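Long-range contact in insecticidal protein (Brevibacillus laterosporus, PDB 7ML9), which is active against the western corn rootworm, probably by forming beta-barrel pores in membranes, as expected of an epsilon-toxin-like member of the aerolysin clan: residues L35-E46 with V245-G255. Numbering follows the deposited sequence.
Sequences LAREDEAGTFNE and VLTKCQQKGWG. With EDO (1,2-ethanediol), chain E; EDO (1,2-ethanediol), chain H.
Trp254 lays its indole on the backbone of Gly42, just beyond the end of helix 242-252, where the segments 35-46 and 245-252 cross at 59° near one end of this elongated, aerolysin-type beta protein. Gly42 CA stands 3.5 Å from the centroid of the six-membered ring, 10° off its normal, a CH-pi contact made possible because Gly42 has no side chain; a CB would run into the indole. Lys252 CB covers the opposite face, while Asp39 OD1 meets the ring edge in plane. That same oxygen, through its syn lone pair, forms a salt bridge with Lys248 NZ, 3.0 Å away. Lys248, extended along its whole chain, also donates from NZ to Thr43 OG1 at 2.8 Å; the hydroxyl in turn donates to Asp39 O, which already takes the helical bond from Thr43 N on the other face of its plane. The other carboxylate oxygen, Asp39 OD2, forms a salt bridge with Arg229 of strand 201-229. Nearer the N-terminal end of helix 28-48, a chi1 of -179° carries the isobutyl group of Leu35 over to helix 242-252, where CD1 lies against Cys249 CB and CG against Val245 CG1, both at 3.7 Å. A Schellman motif ends helix 242-252 and sets the backbone of Trp254: Gly253 has positive phi, Trp254 N bonds to Cys249 O and Gly253 N weakly to Gln250 O. At the outer margin, Lys252 NZ reaches the syn lone pair of Glu46 OE2 at 2.8 Å.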
ATOM      1  N   LEU A  35     -20.790 -13.977 -11.341  1.00 13.40           N
ATOM      2  CA  LEU A  35     -21.475 -14.392 -10.119  1.00 17.37           C
ATOM      3  C   LEU A  35     -22.954 -14.690 -10.387  1.00 18.86           C
ATOM      4  O   LEU A  35     -23.496 -15.701  -9.908  1.00 16.68           O
ATOM      5  CB  LEU A  35     -21.334 -13.301  -9.055  1.00 15.24           C
ATOM      6  CG  LEU A  35     -21.975 -13.555  -7.696  1.00 18.83           C
ATOM      7  CD1 LEU A  35     -21.256 -14.724  -7.027  1.00 16.54           C
ATOM      8  CD2 LEU A  35     -21.901 -12.276  -6.821  1.00 16.03           C
ATOM      9  N   ALA A  36     -23.635 -13.801 -11.129  1.00 12.21           N
ATOM     10  CA  ALA A  36     -25.037 -14.065 -11.481  1.00 16.66           C
ATOM     11  C   ALA A  36     -25.166 -15.330 -12.329  1.00 13.18           C
ATOM     12  O   ALA A  36     -26.059 -16.154 -12.093  1.00 16.76           O
ATOM     13  CB  ALA A  36     -25.655 -12.861 -12.211  1.00 14.67           C
ATOM     14  N   ARG A  37     -24.279 -15.508 -13.311  1.00 13.21           N
ATOM     15  CA  ARG A  37     -24.315 -16.713 -14.139  1.00 20.68           C
ATOM     16  C   ARG A  37     -24.061 -17.977 -13.314  1.00 24.18           C
ATOM     17  O   ARG A  37     -24.631 -19.034 -13.610  1.00 17.38           O
ATOM     18  CB  ARG A  37     -23.293 -16.607 -15.275  1.00 17.52           C
ATOM     19  CG  ARG A  37     -23.564 -15.442 -16.250  1.00 17.33           C
ATOM     20  CD  ARG A  37     -22.407 -15.238 -17.220  1.00 19.68           C
ATOM     21  NE  ARG A  37     -22.643 -14.048 -18.032  1.00 22.91           N
ATOM     22  CZ  ARG A  37     -21.784 -13.042 -18.173  1.00 25.81           C
ATOM     23  NH1 ARG A  37     -20.593 -13.081 -17.569  1.00 18.57           N
ATOM     24  NH2 ARG A  37     -22.115 -12.000 -18.937  1.00 23.62           N
ATOM     25  N   GLU A  38     -23.196 -17.900 -12.295  1.00 16.74           N
ATOM     26  CA  GLU A  38     -22.918 -19.078 -11.466  1.00 18.54           C
ATOM     27  C   GLU A  38     -24.156 -19.506 -10.697  1.00 17.72           C
ATOM     28  O   GLU A  38     -24.498 -20.692 -10.660  1.00 17.31           O
ATOM     29  CB  GLU A  38     -21.773 -18.807 -10.476  1.00 18.43           C
ATOM     30  CG  GLU A  38     -20.467 -18.460 -11.119  1.00 20.33           C
ATOM     31  CD  GLU A  38     -19.680 -19.679 -11.546  1.00 27.52           C
ATOM     32  OE1 GLU A  38     -20.139 -20.810 -11.267  1.00 26.16           O
ATOM     33  OE2 GLU A  38     -18.597 -19.504 -12.148  1.00 30.66           O
ATOM     34  N   ASP A  39     -24.834 -18.548 -10.062  1.00 15.62           N
ATOM     35  CA  ASP A  39     -26.042 -18.861  -9.307  1.00 17.84           C
ATOM     36  C   ASP A  39     -27.114 -19.442 -10.219  1.00 22.99           C
ATOM     37  O   ASP A  39     -27.772 -20.429  -9.870  1.00 19.02           O
ATOM     38  CB  ASP A  39     -26.549 -17.599  -8.614  1.00 17.35           C
ATOM     39  CG  ASP A  39     -27.752 -17.854  -7.708  1.00 25.67           C
ATOM     40  OD1 ASP A  39     -27.958 -18.990  -7.228  1.00 22.17           O
ATOM     41  OD2 ASP A  39     -28.485 -16.892  -7.448  1.00 22.28           O
ATOM     42  N   GLU A  40     -27.284 -18.848 -11.401  1.00 17.16           N
ATOM     43  CA  GLU A  40     -28.236 -19.356 -12.389  1.00 22.65           C
ATOM     44  C   GLU A  40     -27.967 -20.823 -12.710  1.00 19.38           C
ATOM     45  O   GLU A  40     -28.829 -21.685 -12.503  1.00 21.12           O
ATOM     46  CB  GLU A  40     -28.153 -18.498 -13.652  1.00 19.13           C
ATOM     47  CG  GLU A  40     -29.168 -18.829 -14.762  1.00 16.48           C
ATOM     48  CD  GLU A  40     -29.070 -17.813 -15.891  1.00 16.59           C
ATOM     49  OE1 GLU A  40     -28.195 -17.977 -16.783  1.00 21.67           O
ATOM     50  OE2 GLU A  40     -29.836 -16.830 -15.858  1.00 21.93           O
ATOM     51  N   ALA A  41     -26.767 -21.124 -13.209  1.00 17.28           N
ATOM     52  CA  ALA A  41     -26.451 -22.489 -13.613  1.00 20.04           C
ATOM     53  C   ALA A  41     -26.489 -23.447 -12.427  1.00 22.53           C
ATOM     54  O   ALA A  41     -27.076 -24.534 -12.515  1.00 21.14           O
ATOM     55  CB  ALA A  41     -25.086 -22.533 -14.296  1.00 17.43           C
ATOM     56  N   GLY A  42     -25.842 -23.076 -11.315  1.00 19.66           N
ATOM     57  CA  GLY A  42     -25.801 -23.970 -10.162  1.00 21.45           C
ATOM     58  C   GLY A  42     -27.180 -24.337  -9.639  1.00 19.61           C
ATOM     59  O   GLY A  42     -27.434 -25.492  -9.278  1.00 21.55           O
ATOM     60  N   THR A  43     -28.089 -23.363  -9.579  1.00 17.41           N
ATOM     61  CA  THR A  43     -29.419 -23.615  -9.032  1.00 19.85           C
ATOM     62  C   THR A  43     -30.228 -24.562  -9.926  1.00 21.17           C
ATOM     63  O   THR A  43     -30.922 -25.457  -9.421  1.00 20.38           O
ATOM     64  CB  THR A  43     -30.144 -22.284  -8.838  1.00 21.80           C
ATOM     65  OG1 THR A  43     -29.445 -21.498  -7.848  1.00 20.60           O
ATOM     66  CG2 THR A  43     -31.573 -22.507  -8.376  1.00 21.17           C
ATOM     67  N   PHE A  44     -30.163 -24.379 -11.250  1.00 18.72           N
ATOM     68  CA  PHE A  44     -30.814 -25.327 -12.156  1.00 24.38           C
ATOM     69  C   PHE A  44     -30.161 -26.700 -12.083  1.00 24.56           C
ATOM     70  O   PHE A  44     -30.843 -27.721 -12.221  1.00 24.38           O
ATOM     71  CB  PHE A  44     -30.771 -24.813 -13.593  1.00 20.31           C
ATOM     72  CG  PHE A  44     -31.786 -23.747 -13.876  1.00 24.34           C
ATOM     73  CD1 PHE A  44     -33.115 -23.924 -13.519  1.00 28.16           C
ATOM     74  CD2 PHE A  44     -31.411 -22.561 -14.481  1.00 22.57           C
ATOM     75  CE1 PHE A  44     -34.053 -22.932 -13.765  1.00 31.58           C
ATOM     76  CE2 PHE A  44     -32.341 -21.566 -14.728  1.00 23.98           C
ATOM     77  CZ  PHE A  44     -33.656 -21.746 -14.371  1.00 26.43           C
ATOM     78  N   ASN A  45     -28.848 -26.746 -11.866  1.00 20.63           N
ATOM     79  CA  ASN A  45     -28.181 -28.035 -11.752  1.00 21.31           C
ATOM     80  C   ASN A  45     -28.678 -28.812 -10.547  1.00 23.69           C
ATOM     81  O   ASN A  45     -28.785 -30.041 -10.608  1.00 22.54           O
ATOM     82  CB  ASN A  45     -26.667 -27.851 -11.694  1.00 21.99           C
ATOM     83  CG  ASN A  45     -26.097 -27.480 -13.027  1.00 25.69           C
ATOM     84  OD1 ASN A  45     -26.783 -27.574 -14.052  1.00 25.75           O
ATOM     85  ND2 ASN A  45     -24.833 -27.073 -13.041  1.00 24.61           N
ATOM     86  N   GLU A  46     -28.978 -28.123  -9.439  1.00 17.78           N
ATOM     87  CA  GLU A  46     -29.599 -28.801  -8.309  1.00 20.70           C
ATOM     88  C   GLU A  46     -31.021 -29.222  -8.656  1.00 26.46           C
ATOM     89  O   GLU A  46     -31.445 -30.334  -8.318  1.00 22.48           O
ATOM     90  CB  GLU A  46     -29.612 -27.902  -7.063  1.00 19.76           C
ATOM     91  CG  GLU A  46     -28.185 -27.583  -6.509  1.00 19.69           C
ATOM     92  CD  GLU A  46     -28.185 -26.800  -5.199  1.00 21.31           C
ATOM     93  OE1 GLU A  46     -29.246 -26.296  -4.759  1.00 18.40           O
ATOM     94  OE2 GLU A  46     -27.087 -26.671  -4.601  1.00 21.76           O
ATOM     95  N   VAL A 245     -26.139 -13.290  -3.082  1.00 15.36           N
ATOM     96  CA  VAL A 245     -25.747 -14.212  -4.137  1.00 14.16           C
ATOM     97  C   VAL A 245     -24.310 -14.673  -3.930  1.00 17.80           C
ATOM     98  O   VAL A 245     -23.997 -15.854  -4.102  1.00 13.31           O
ATOM     99  CB  VAL A 245     -25.959 -13.574  -5.522  1.00 14.27           C
ATOM    100  CG1 VAL A 245     -25.433 -14.496  -6.640  1.00 12.35           C
ATOM    101  CG2 VAL A 245     -27.453 -13.237  -5.726  1.00 15.70           C
ATOM    102  N   LEU A 246     -23.411 -13.760  -3.528  1.00 13.43           N
ATOM    103  CA  LEU A 246     -22.037 -14.189  -3.266  1.00 13.92           C
ATOM    104  C   LEU A 246     -21.978 -15.162  -2.094  1.00 11.45           C
ATOM    105  O   LEU A 246     -21.246 -16.149  -2.142  1.00 14.23           O
ATOM    106  CB  LEU A 246     -21.136 -12.977  -2.992  1.00 15.73           C
ATOM    107  CG  LEU A 246     -19.689 -13.326  -2.608  1.00 16.21           C
ATOM    108  CD1 LEU A 246     -18.922 -13.912  -3.794  1.00 15.11           C
ATOM    109  CD2 LEU A 246     -18.956 -12.101  -2.031  1.00 13.96           C
ATOM    110  N   THR A 247     -22.732 -14.892  -1.032  1.00 13.29           N
ATOM    111  CA  THR A 247     -22.721 -15.787   0.116  1.00 17.38           C
ATOM    112  C   THR A 247     -23.104 -17.200  -0.301  1.00 17.86           C
ATOM    113  O   THR A 247     -22.449 -18.172   0.091  1.00 15.42           O
ATOM    114  CB  THR A 247     -23.662 -15.257   1.196  1.00 14.94           C
ATOM    115  OG1 THR A 247     -23.254 -13.937   1.572  1.00 20.93           O
ATOM    116  CG2 THR A 247     -23.668 -16.164   2.443  1.00 19.37           C
ATOM    117  N   LYS A 248     -24.122 -17.322  -1.159  1.00 15.46           N
ATOM    118  CA  LYS A 248     -24.566 -18.634  -1.609  1.00 14.13           C
ATOM    119  C   LYS A 248     -23.502 -19.309  -2.455  1.00 16.07           C
ATOM    120  O   LYS A 248     -23.173 -20.487  -2.245  1.00 15.82           O
ATOM    121  CB  LYS A 248     -25.877 -18.485  -2.401  1.00 15.35           C
ATOM    122  CG  LYS A 248     -26.387 -19.790  -2.997  1.00 19.20           C
ATOM    123  CD  LYS A 248     -27.728 -19.571  -3.700  1.00 19.08           C
ATOM    124  CE  LYS A 248     -28.268 -20.902  -4.232  1.00 25.05           C
ATOM    125  NZ  LYS A 248     -29.362 -20.643  -5.207  1.00 24.81           N
ATOM    126  N   CYS A 249     -22.940 -18.566  -3.416  1.00 12.23           N
ATOM    127  CA  CYS A 249     -21.992 -19.134  -4.360  1.00 15.47           C
ATOM    128  C   CYS A 249     -20.721 -19.605  -3.656  1.00 17.90           C
ATOM    129  O   CYS A 249     -20.165 -20.656  -4.010  1.00 14.94           O
ATOM    130  CB  CYS A 249     -21.678 -18.088  -5.429  1.00 18.26           C
ATOM    131  SG  CYS A 249     -22.991 -18.062  -6.722  1.00 21.61           S
ATOM    132  N   GLN A 250     -20.272 -18.858  -2.643  1.00 16.14           N
ATOM    133  CA  GLN A 250     -19.096 -19.277  -1.879  1.00 16.19           C
ATOM    134  C   GLN A 250     -19.394 -20.500  -1.018  1.00 17.39           C
ATOM    135  O   GLN A 250     -18.563 -21.411  -0.928  1.00 20.31           O
ATOM    136  CB  GLN A 250     -18.594 -18.111  -1.032  1.00 18.19           C
ATOM    137  CG  GLN A 250     -17.945 -17.039  -1.919  1.00 15.70           C
ATOM    138  CD  GLN A 250     -17.283 -15.909  -1.131  1.00 18.22           C
ATOM    139  OE1 GLN A 250     -17.771 -15.488  -0.085  1.00 17.71           O
ATOM    140  NE2 GLN A 250     -16.176 -15.403  -1.658  1.00 19.42           N
ATOM    141  N   GLN A 251     -20.586 -20.556  -0.408  1.00 14.96           N
ATOM    142  CA  GLN A 251     -20.992 -21.751   0.331  1.00 16.67           C
ATOM    143  C   GLN A 251     -21.051 -22.981  -0.576  1.00 21.91           C
ATOM    144  O   GLN A 251     -20.614 -24.074  -0.187  1.00 19.72           O
ATOM    145  CB  GLN A 251     -22.340 -21.488   1.006  1.00 17.65           C
ATOM    146  CG  GLN A 251     -22.826 -22.601   1.920  1.00 22.49           C
ATOM    147  CD  GLN A 251     -24.148 -22.254   2.564  1.00 22.67           C
ATOM    148  OE1 GLN A 251     -25.191 -22.243   1.911  1.00 28.70           O
ATOM    149  NE2 GLN A 251     -24.114 -21.962   3.840  1.00 23.34           N
ATOM    150  N   LYS A 252     -21.551 -22.818  -1.808  1.00 19.43           N
ATOM    151  CA  LYS A 252     -21.709 -23.930  -2.742  1.00 16.67           C
ATOM    152  C   LYS A 252     -20.440 -24.309  -3.474  1.00 23.55           C
ATOM    153  O   LYS A 252     -20.393 -25.383  -4.077  1.00 21.44           O
ATOM    154  CB  LYS A 252     -22.751 -23.594  -3.824  1.00 20.55           C
ATOM    155  CG  LYS A 252     -24.125 -23.233  -3.314  1.00 20.58           C
ATOM    156  CD  LYS A 252     -24.970 -24.457  -3.091  1.00 22.80           C
ATOM    157  CE  LYS A 252     -26.327 -24.090  -2.529  1.00 21.54           C
ATOM    158  NZ  LYS A 252     -27.000 -25.368  -2.117  1.00 23.63           N
ATOM    159  N   GLY A 253     -19.432 -23.449  -3.506  1.00 17.40           N
ATOM    160  CA  GLY A 253     -18.328 -23.737  -4.381  1.00 15.02           C
ATOM    161  C   GLY A 253     -18.586 -23.433  -5.837  1.00 18.01           C
ATOM    162  O   GLY A 253     -17.940 -24.023  -6.702  1.00 21.53           O
ATOM    163  N   TRP A 254     -19.515 -22.533  -6.144  1.00 15.42           N
ATOM    164  CA  TRP A 254     -19.799 -22.169  -7.532  1.00 18.30           C
ATOM    165  C   TRP A 254     -18.938 -20.977  -7.942  1.00 21.71           C
ATOM    166  O   TRP A 254     -19.257 -19.835  -7.610  1.00 21.85           O
ATOM    167  CB  TRP A 254     -21.272 -21.828  -7.707  1.00 18.92           C
ATOM    168  CG  TRP A 254     -22.236 -22.957  -7.402  1.00 18.80           C
ATOM    169  CD1 TRP A 254     -21.950 -24.291  -7.279  1.00 20.92           C
ATOM    170  CD2 TRP A 254     -23.646 -22.821  -7.181  1.00 16.66           C
ATOM    171  NE1 TRP A 254     -23.110 -24.994  -6.996  1.00 20.80           N
ATOM    172  CE2 TRP A 254     -24.160 -24.115  -6.936  1.00 18.28           C
ATOM    173  CE3 TRP A 254     -24.525 -21.730  -7.175  1.00 16.15           C
ATOM    174  CZ2 TRP A 254     -25.516 -24.343  -6.682  1.00 18.75           C
ATOM    175  CZ3 TRP A 254     -25.872 -21.955  -6.922  1.00 18.63           C
ATOM    176  CH2 TRP A 254     -26.355 -23.256  -6.676  1.00 19.14           C
ATOM    177  N   GLY A 255     -17.894 -21.235  -8.723  1.00 17.25           N
ATOM    178  CA  GLY A 255     -17.023 -20.187  -9.217  1.00 27.57           C
ATOM    179  C   GLY A 255     -15.940 -19.800  -8.221  1.00 26.51           C
ATOM    180  O   GLY A 255     -15.987 -20.123  -7.032  1.00 22.98           O
TER
HETATM  181  C1  EDO E 404     -22.829 -28.333  -5.490  1.00 40.26           C
HETATM  182  O1  EDO E 404     -22.025 -27.255  -5.013  1.00 29.64           O
HETATM  183  C2  EDO E 404     -24.191 -28.219  -4.825  1.00 33.97           C
HETATM  184  O2  EDO E 404     -25.035 -27.464  -5.698  1.00 27.64           O
HETATM  185  C1  EDO H 407     -30.707 -16.758  -4.606  1.00 32.42           C
HETATM  186  O1  EDO H 407     -30.050 -17.645  -5.523  1.00 37.54           O
HETATM  187  C2  EDO H 407     -29.736 -16.320  -3.517  1.00 36.93           C
HETATM  188  O2  EDO H 407     -30.499 -15.937  -2.371  1.00 51.53           O
HETATM  189  O   HOH W   1     -29.924 -23.750  -4.554  1.00 30.35           O